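Local structure of tRNA (guanine(26)-N(2))-dimethyltransferase (Pyrococcus horikoshii, 2DUL) at residues L86-V91 with L99-G104; A106-K109 with T113-I116; D254-F259 with A366-F371. The protein dimethylates the N2 of guanine 26 in a number of tRNAs, using S-adenosyl-L-methionine as the methyl donor. All blocks are in the same frame, centred on the assembly; numbering follows the deposited sequence.

Contacts 1 and 2 are neighbours, with centres 8 Å apart, and both reach the edge of one sheet. Contact 1 lays helix 81-94 against residues 99-104. Contact 2 pairs the next two strands. They touch through Ile116, which packs on Val91 and Lys88, and through Arg100, whose O probably accepts a hydrogen bond from the N of Ile107. Contact 3 lies on the other side of the chain's centre, its own centre about 56 and 55 Å from the centres of contacts 1 and 2. Contact 1 is a surface salt bridge with an apolar base. Contact 2 is mostly buried and held by backbone bonds. Contact 3 is partly buried and turns on one tyrosine.

Contact 1. Residues L86-V91 with L99-G104; sequences LMKRNV and LRESKG
Lys88 on a helix and Leu99 at the start of segment 99-104 make the nearest backbone approach, 7.9 Å between their CA atoms, so side chains carry most of the contact. Lys88 is the only residue of the helical segment within 4.5 Å of the other segment, and it meets two partners along its length. Near the backbone, its CB lies 3.8 Å from Leu99 CD2. The two side chains cross at about a right angle, and the same leucine methyl also lies near the carbonyl O of Lys88. Further out, the lysine chain bends at chi3 (-64°) and brings its ammonium group in front of the carboxylate of Glu101. NZ is 3.1 Å from both OE1 and OE2 of Glu101. This makes a salt bridge straddling both oxygens, although each hydrogen bond in it is weak. Glu101 reaches across with an extended chain. Lys88 NZ also forms a salt bridge with Glu85, one turn back in the helix, while the stronger polar partner of Glu101 is the Tyr84 hydroxyl, which meets OE1. The charges therefore form a small network at the surface, with the aliphatic contact beneath it. Helix 81-94 follows strand 73-78 and lies on one face of the class I methyltransferase sheet, as in the Rossmann-like fold; the contact joins it to the short edge strand 100-101. Leu99 and Glu101 also pack on Ala106 of strand 105-109, and the helix rests Met87, Lys88 and Val91 on Ile116 of strand 113-118, so it covers this edge of the sheet while strand 100-101 runs outermost.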
# COMPACT_ATOMS: atom_id res chain seq x y z
N LEU A 86 3.02 11.46 24.38
CA LEU A 86 2.83 12.47 23.35
C LEU A 86 1.49 12.29 22.64
O LEU A 86 0.85 13.26 22.23
CB LEU A 86 3.97 12.42 22.34
CG LEU A 86 3.94 13.50 21.25
CD1 LEU A 86 3.82 14.88 21.89
CD2 LEU A 86 5.21 13.41 20.41
N MET A 87 1.07 11.04 22.48
CA MET A 87 -0.20 10.75 21.83
C MET A 87 -1.35 11.35 22.64
O MET A 87 -2.24 11.98 22.09
CB MET A 87 -0.37 9.23 21.66
CG MET A 87 0.49 8.65 20.54
SD MET A 87 0.72 6.85 20.59
CE MET A 87 -0.89 6.30 20.29
N LYS A 88 -1.31 11.16 23.96
CA LYS A 88 -2.35 11.71 24.83
C LYS A 88 -2.41 13.24 24.71
O LYS A 88 -3.49 13.83 24.64
CB LYS A 88 -2.10 11.31 26.29
CG LYS A 88 -2.29 9.83 26.59
CD LYS A 88 -2.15 9.53 28.08
CE LYS A 88 -0.74 9.83 28.59
NZ LYS A 88 -0.59 9.59 30.06
N ARG A 89 -1.24 13.88 24.68
CA ARG A 89 -1.18 15.33 24.57
C ARG A 89 -1.75 15.81 23.24
O ARG A 89 -2.56 16.74 23.20
CB ARG A 89 0.26 15.81 24.71
CG ARG A 89 0.94 15.39 25.99
CD ARG A 89 2.28 16.09 26.16
NE ARG A 89 2.13 17.54 26.12
CZ ARG A 89 3.11 18.40 26.40
NH1 ARG A 89 2.88 19.70 26.34
NH2 ARG A 89 4.31 17.95 26.75
N ASN A 90 -1.33 15.18 22.15
CA ASN A 90 -1.81 15.59 20.84
C ASN A 90 -3.30 15.37 20.65
O ASN A 90 -3.96 16.16 19.98
CB ASN A 90 -1.01 14.91 19.73
CG ASN A 90 0.41 15.44 19.65
OD1 ASN A 90 0.66 16.60 19.96
ND2 ASN A 90 1.34 14.59 19.21
N VAL A 91 -3.83 14.30 21.23
CA VAL A 91 -5.25 14.04 21.09
C VAL A 91 -6.03 15.15 21.79
O VAL A 91 -7.00 15.68 21.24
CB VAL A 91 -5.63 12.67 21.70
CG1 VAL A 91 -7.15 12.56 21.86
CG2 VAL A 91 -5.14 11.55 20.79
N LEU A 99 -10.15 12.82 28.92
CA LEU A 99 -9.39 11.66 28.47
C LEU A 99 -9.13 10.83 29.72
O LEU A 99 -8.17 11.07 30.45
CB LEU A 99 -8.06 12.11 27.84
CG LEU A 99 -7.17 11.02 27.22
CD1 LEU A 99 -7.87 10.40 26.02
CD2 LEU A 99 -5.84 11.63 26.80
N ARG A 100 -10.01 9.86 29.97
CA ARG A 100 -9.90 9.01 31.15
C ARG A 100 -8.83 7.93 30.98
O ARG A 100 -8.92 7.09 30.09
CB ARG A 100 -11.25 8.36 31.45
CG ARG A 100 -11.31 7.63 32.77
CD ARG A 100 -12.71 7.08 33.04
NE ARG A 100 -12.79 6.46 34.36
CZ ARG A 100 -12.15 5.34 34.70
NH1 ARG A 100 -12.28 4.85 35.92
NH2 ARG A 100 -11.39 4.71 33.81
N GLU A 101 -7.82 7.96 31.86
CA GLU A 101 -6.72 7.00 31.78
C GLU A 101 -6.65 6.00 32.93
O GLU A 101 -6.90 6.33 34.08
CB GLU A 101 -5.39 7.75 31.72
CG GLU A 101 -4.20 6.84 31.45
CD GLU A 101 -2.87 7.57 31.50
OE1 GLU A 101 -1.85 6.97 31.09
OE2 GLU A 101 -2.84 8.73 31.96
N SER A 102 -6.29 4.77 32.59
CA SER A 102 -6.15 3.70 33.56
C SER A 102 -5.31 2.55 33.01
O SER A 102 -5.69 1.89 32.05
CB SER A 102 -7.53 3.18 33.99
OG SER A 102 -8.30 2.81 32.87
N LYS A 103 -4.14 2.35 33.62
CA LYS A 103 -3.22 1.29 33.24
C LYS A 103 -2.79 1.23 31.77
O LYS A 103 -3.06 0.25 31.07
CB LYS A 103 -3.80 -0.07 33.65
CG LYS A 103 -3.84 -0.30 35.15
CD LYS A 103 -4.51 -1.63 35.49
CE LYS A 103 -4.48 -1.90 36.99
NZ LYS A 103 -5.12 -0.81 37.78
N GLY A 104 -2.12 2.28 31.31
CA GLY A 104 -1.65 2.31 29.94
C GLY A 104 -2.70 2.43 28.85
O GLY A 104 -2.45 2.08 27.70

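Contact 2. Residues A106-K109 with T113-I116; sequences AILK and TIVI
This is an antiparallel beta hairpin near one edge of the central sheet, with only the short strand 100-101 beyond it: Ala106 to Lys109 pair with Thr113 to Ile116, and a three-residue link joins them. The short strand axes run 4.8 Å apart at 176°. Ala106 with Ile116 and Leu108 with Ile114 are the hydrogen-bonded pairs. The bond from Ile116 N to Ala106 O is 2.8 Å long and nearly straight, 176° at the hydrogen. The return bond, Ala106 N to Ile116 O, is 2.9 Å. Two similar bonds link Leu108 and Ile114. The non-hydrogen-bonded pairs are Ile107 with Val115 and Lys109 with Thr113. Between the bonds, Ile107 CA comes within 3.3 Å of Ile114 O in a CA-H...O contact.

In a class I methyltransferase sheet, the order of strands here makes 113-118 the edge strand of the usual core. Strand 105-109 extends the sheet antiparallel beyond it. Strand 113-118 leads directly to Asp120 and Ala121, predicted to bind S-adenosyl-L-methionine.

The side chains split between two faces. On one, Leu108 CD2 lies 4.2 Å from Ile114 CD1, the two chains side by side and pointing the same way, while Ala106 CB and Ile116 CB are 4.3 Å apart. Tyr84, Met87 and Val91 of helix 81-94 cover this face together with Phe95 and Leu99. On the other face, Ile107 CG1 runs beside Val115 CG1 at 4.0 Å. Thr113 keeps OG1 beside its backbone N (chi1 -67°), which turns CG2 anti to that N and places the methyl 4.2 Å from Ile107 CG2. Strand 73-78 bonds to the far edge of Thr113 and Val115.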
# COMPACT_ATOMS: atom_id res chain seq x y z
N ALA A 106 -5.99 5.24 27.67
CA ALA A 106 -6.76 6.46 27.90
C ALA A 106 -7.88 6.53 26.87
O ALA A 106 -7.64 6.38 25.67
CB ALA A 106 -5.86 7.69 27.78
N ILE A 107 -9.10 6.77 27.33
CA ILE A 107 -10.25 6.79 26.45
C ILE A 107 -11.08 8.06 26.53
O ILE A 107 -11.41 8.52 27.62
CB ILE A 107 -11.16 5.58 26.75
CG1 ILE A 107 -10.33 4.30 26.67
CG2 ILE A 107 -12.33 5.54 25.77
CD1 ILE A 107 -11.07 3.05 27.11
N LEU A 108 -11.42 8.62 25.37
CA LEU A 108 -12.23 9.83 25.29
C LEU A 108 -13.53 9.45 24.58
O LEU A 108 -13.51 9.02 23.43
CB LEU A 108 -11.50 10.91 24.50
CG LEU A 108 -12.22 12.25 24.29
CD1 LEU A 108 -12.45 12.96 25.62
CD2 LEU A 108 -11.37 13.13 23.38
N LYS A 109 -14.66 9.61 25.26
CA LYS A 109 -15.94 9.24 24.64
C LYS A 109 -16.76 10.43 24.14
O LYS A 109 -17.80 10.75 24.70
CB LYS A 109 -16.77 8.41 25.62
CG LYS A 109 -16.11 7.08 25.99
CD LYS A 109 -17.07 6.14 26.72
CE LYS A 109 -16.43 4.77 26.93
NZ LYS A 109 -17.35 3.80 27.59
N THR A 113 -15.07 8.23 19.50
CA THR A 113 -14.41 7.62 20.63
C THR A 113 -12.96 7.40 20.25
O THR A 113 -12.66 6.80 19.22
CB THR A 113 -15.08 6.29 21.01
OG1 THR A 113 -16.40 6.56 21.49
CG2 THR A 113 -14.30 5.56 22.10
N ILE A 114 -12.06 7.90 21.09
CA ILE A 114 -10.63 7.78 20.85
C ILE A 114 -10.02 6.94 21.96
O ILE A 114 -10.21 7.22 23.14
CB ILE A 114 -9.97 9.17 20.81
CG1 ILE A 114 -10.61 10.01 19.71
CG2 ILE A 114 -8.46 9.04 20.58
CD1 ILE A 114 -10.22 11.47 19.73
N VAL A 115 -9.29 5.90 21.57
CA VAL A 115 -8.66 5.00 22.53
C VAL A 115 -7.16 5.02 22.30
O VAL A 115 -6.67 4.61 21.24
CB VAL A 115 -9.18 3.56 22.35
CG1 VAL A 115 -8.59 2.67 23.43
CG2 VAL A 115 -10.70 3.56 22.41
N ILE A 116 -6.42 5.52 23.28
CA ILE A 116 -4.97 5.59 23.19
C ILE A 116 -4.41 4.44 24.01
O ILE A 116 -4.69 4.29 25.20
CB ILE A 116 -4.46 6.93 23.75
CG1 ILE A 116 -5.31 8.08 23.18
CG2 ILE A 116 -3.00 7.13 23.36
CD1 ILE A 116 -4.90 9.46 23.67

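Contact 3. Residues D254-F259 with A366-F371; sequences DKTGKF and APYEVF
Tyr368, in the first turn of a C-terminal helix, lays its ring against Lys258 and sets its hydroxyl on Thr256 in the loop 254-259. This is the tight part of the contact. Lys258 CB sits over the centre of one ring face, 3.7 Å from the Tyr368 ring centroid and only 6° off the ring normal, a CH-pi contact. CG and CD of Lys258 continue across the same face, with Lys258 CG 3.8 Å from Tyr368 CG. Tyr368 CG is anti to the backbone N (chi1 173°), which extends the ring from the helix to the loop. At its far end, Tyr368 OH donates to Thr256 O over 2.7 Å. The donor stands 40° out of the carbonyl plane, so the bond is short but not aimed at a lone pair. Thr256 CB also lies 3.4 Å from Tyr368 OH. The loop braces itself: Lys258 N gives a hydrogen bond to Thr256 OG1 at 3.2 Å, an ST turn that holds both partners of the tyrosine in place. Gly257 links them in a backbone shape where a CB would press on the carbonyl O of Thr256. A leucine in place of Tyr368 would probably leave Thr256 O without this donor and Lys258 without the flat face it lies on.

The other side is looser. Glu369 OE2 lies at the edge of the Tyr368 ring, in its plane, while the end of Lys258 leads away from the helix. Its NZ stays 6.8 Å from Glu369 OE2, with no salt bridge.

Pro367 is the N-cap of helix 368-375. Leu331 of helix 324-331 packs on both Thr256 and Tyr368. Phe259 and Phe371 each meet the ring of Tyr322. The contact thus ties the loop between strands 247-252 and 259-263 to the C-terminal helix beside helix 324-331.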
# COMPACT_ATOMS: atom_id res chain seq x y z
N ASP A 254 17.12 -11.10 -19.07
CA ASP A 254 18.04 -9.98 -18.86
C ASP A 254 18.63 -9.37 -20.13
O ASP A 254 19.07 -8.23 -20.12
CB ASP A 254 19.20 -10.41 -17.95
CG ASP A 254 18.73 -10.88 -16.59
OD1 ASP A 254 17.95 -10.16 -15.93
OD2 ASP A 254 19.14 -11.98 -16.18
N LYS A 255 18.64 -10.14 -21.21
CA LYS A 255 19.20 -9.64 -22.46
C LYS A 255 18.20 -8.89 -23.33
O LYS A 255 18.60 -8.18 -24.26
CB LYS A 255 19.83 -10.79 -23.25
CG LYS A 255 21.08 -11.37 -22.59
CD LYS A 255 21.81 -12.35 -23.50
CE LYS A 255 21.05 -13.66 -23.67
NZ LYS A 255 19.74 -13.48 -24.34
N THR A 256 16.92 -9.02 -23.03
CA THR A 256 15.89 -8.37 -23.83
C THR A 256 14.86 -7.51 -23.09
O THR A 256 14.26 -6.61 -23.68
CB THR A 256 15.10 -9.42 -24.64
OG1 THR A 256 14.35 -10.24 -23.73
CG2 THR A 256 16.05 -10.30 -25.44
N GLY A 257 14.65 -7.78 -21.81
CA GLY A 257 13.68 -7.01 -21.06
C GLY A 257 12.29 -7.61 -21.22
O GLY A 257 11.31 -7.08 -20.71
N LYS A 258 12.20 -8.72 -21.95
CA LYS A 258 10.92 -9.38 -22.14
C LYS A 258 10.56 -10.19 -20.90
O LYS A 258 11.42 -10.84 -20.31
CB LYS A 258 10.97 -10.31 -23.35
CG LYS A 258 9.65 -11.05 -23.60
CD LYS A 258 9.73 -11.92 -24.84
CE LYS A 258 8.41 -12.65 -25.08
NZ LYS A 258 8.04 -13.49 -23.90
N PHE A 259 9.29 -10.14 -20.51
CA PHE A 259 8.84 -10.89 -19.34
C PHE A 259 7.78 -11.90 -19.75
O PHE A 259 7.15 -11.77 -20.80
CB PHE A 259 8.28 -9.94 -18.26
CG PHE A 259 7.04 -9.18 -18.68
CD1 PHE A 259 5.80 -9.81 -18.75
CD2 PHE A 259 7.11 -7.82 -18.99
CE1 PHE A 259 4.65 -9.10 -19.12
CE2 PHE A 259 5.97 -7.10 -19.36
CZ PHE A 259 4.73 -7.74 -19.42
N ALA A 366 -0.04 -4.47 -25.81
CA ALA A 366 0.76 -4.93 -26.94
C ALA A 366 1.80 -5.99 -26.59
O ALA A 366 2.37 -5.99 -25.51
CB ALA A 366 1.46 -3.74 -27.60
N PRO A 367 2.04 -6.93 -27.52
CA PRO A 367 3.03 -7.99 -27.30
C PRO A 367 4.41 -7.34 -27.29
O PRO A 367 4.60 -6.28 -27.88
CB PRO A 367 2.85 -8.90 -28.52
CG PRO A 367 1.42 -8.66 -28.93
CD PRO A 367 1.28 -7.17 -28.76
N TYR A 368 5.36 -7.96 -26.61
CA TYR A 368 6.72 -7.44 -26.53
C TYR A 368 7.30 -7.08 -27.90
O TYR A 368 7.87 -6.00 -28.07
CB TYR A 368 7.63 -8.48 -25.86
CG TYR A 368 9.09 -8.11 -25.89
CD1 TYR A 368 9.62 -7.18 -25.00
CD2 TYR A 368 9.95 -8.69 -26.82
CE1 TYR A 368 10.98 -6.83 -25.04
CE2 TYR A 368 11.31 -8.35 -26.88
CZ TYR A 368 11.81 -7.42 -25.98
OH TYR A 368 13.15 -7.08 -26.05
N GLU A 369 7.18 -7.98 -28.87
CA GLU A 369 7.73 -7.72 -30.19
C GLU A 369 7.12 -6.51 -30.87
O GLU A 369 7.80 -5.78 -31.59
CB GLU A 369 7.56 -8.95 -31.09
CG GLU A 369 8.32 -10.18 -30.62
CD GLU A 369 9.82 -9.94 -30.45
OE1 GLU A 369 10.39 -9.08 -31.15
OE2 GLU A 369 10.44 -10.65 -29.63
N VAL A 370 5.83 -6.28 -30.65
CA VAL A 370 5.18 -5.11 -31.24
C VAL A 370 5.72 -3.86 -30.56
O VAL A 370 5.93 -2.84 -31.21
CB VAL A 370 3.65 -5.16 -31.06
CG1 VAL A 370 3.03 -3.83 -31.45
CG2 VAL A 370 3.07 -6.28 -31.92
N PHE A 371 5.94 -3.93 -29.25
CA PHE A 371 6.47 -2.79 -28.51
C PHE A 371 7.85 -2.41 -29.05
O PHE A 371 8.12 -1.24 -29.31
CB PHE A 371 6.58 -3.12 -27.02
CG PHE A 371 7.04 -1.96 -26.18
CD1 PHE A 371 6.14 -0.96 -25.80
CD2 PHE A 371 8.37 -1.86 -25.77
CE1 PHE A 371 6.56 0.12 -25.02
CE2 PHE A 371 8.80 -0.77 -25.00
CZ PHE A 371 7.90 0.22 -24.62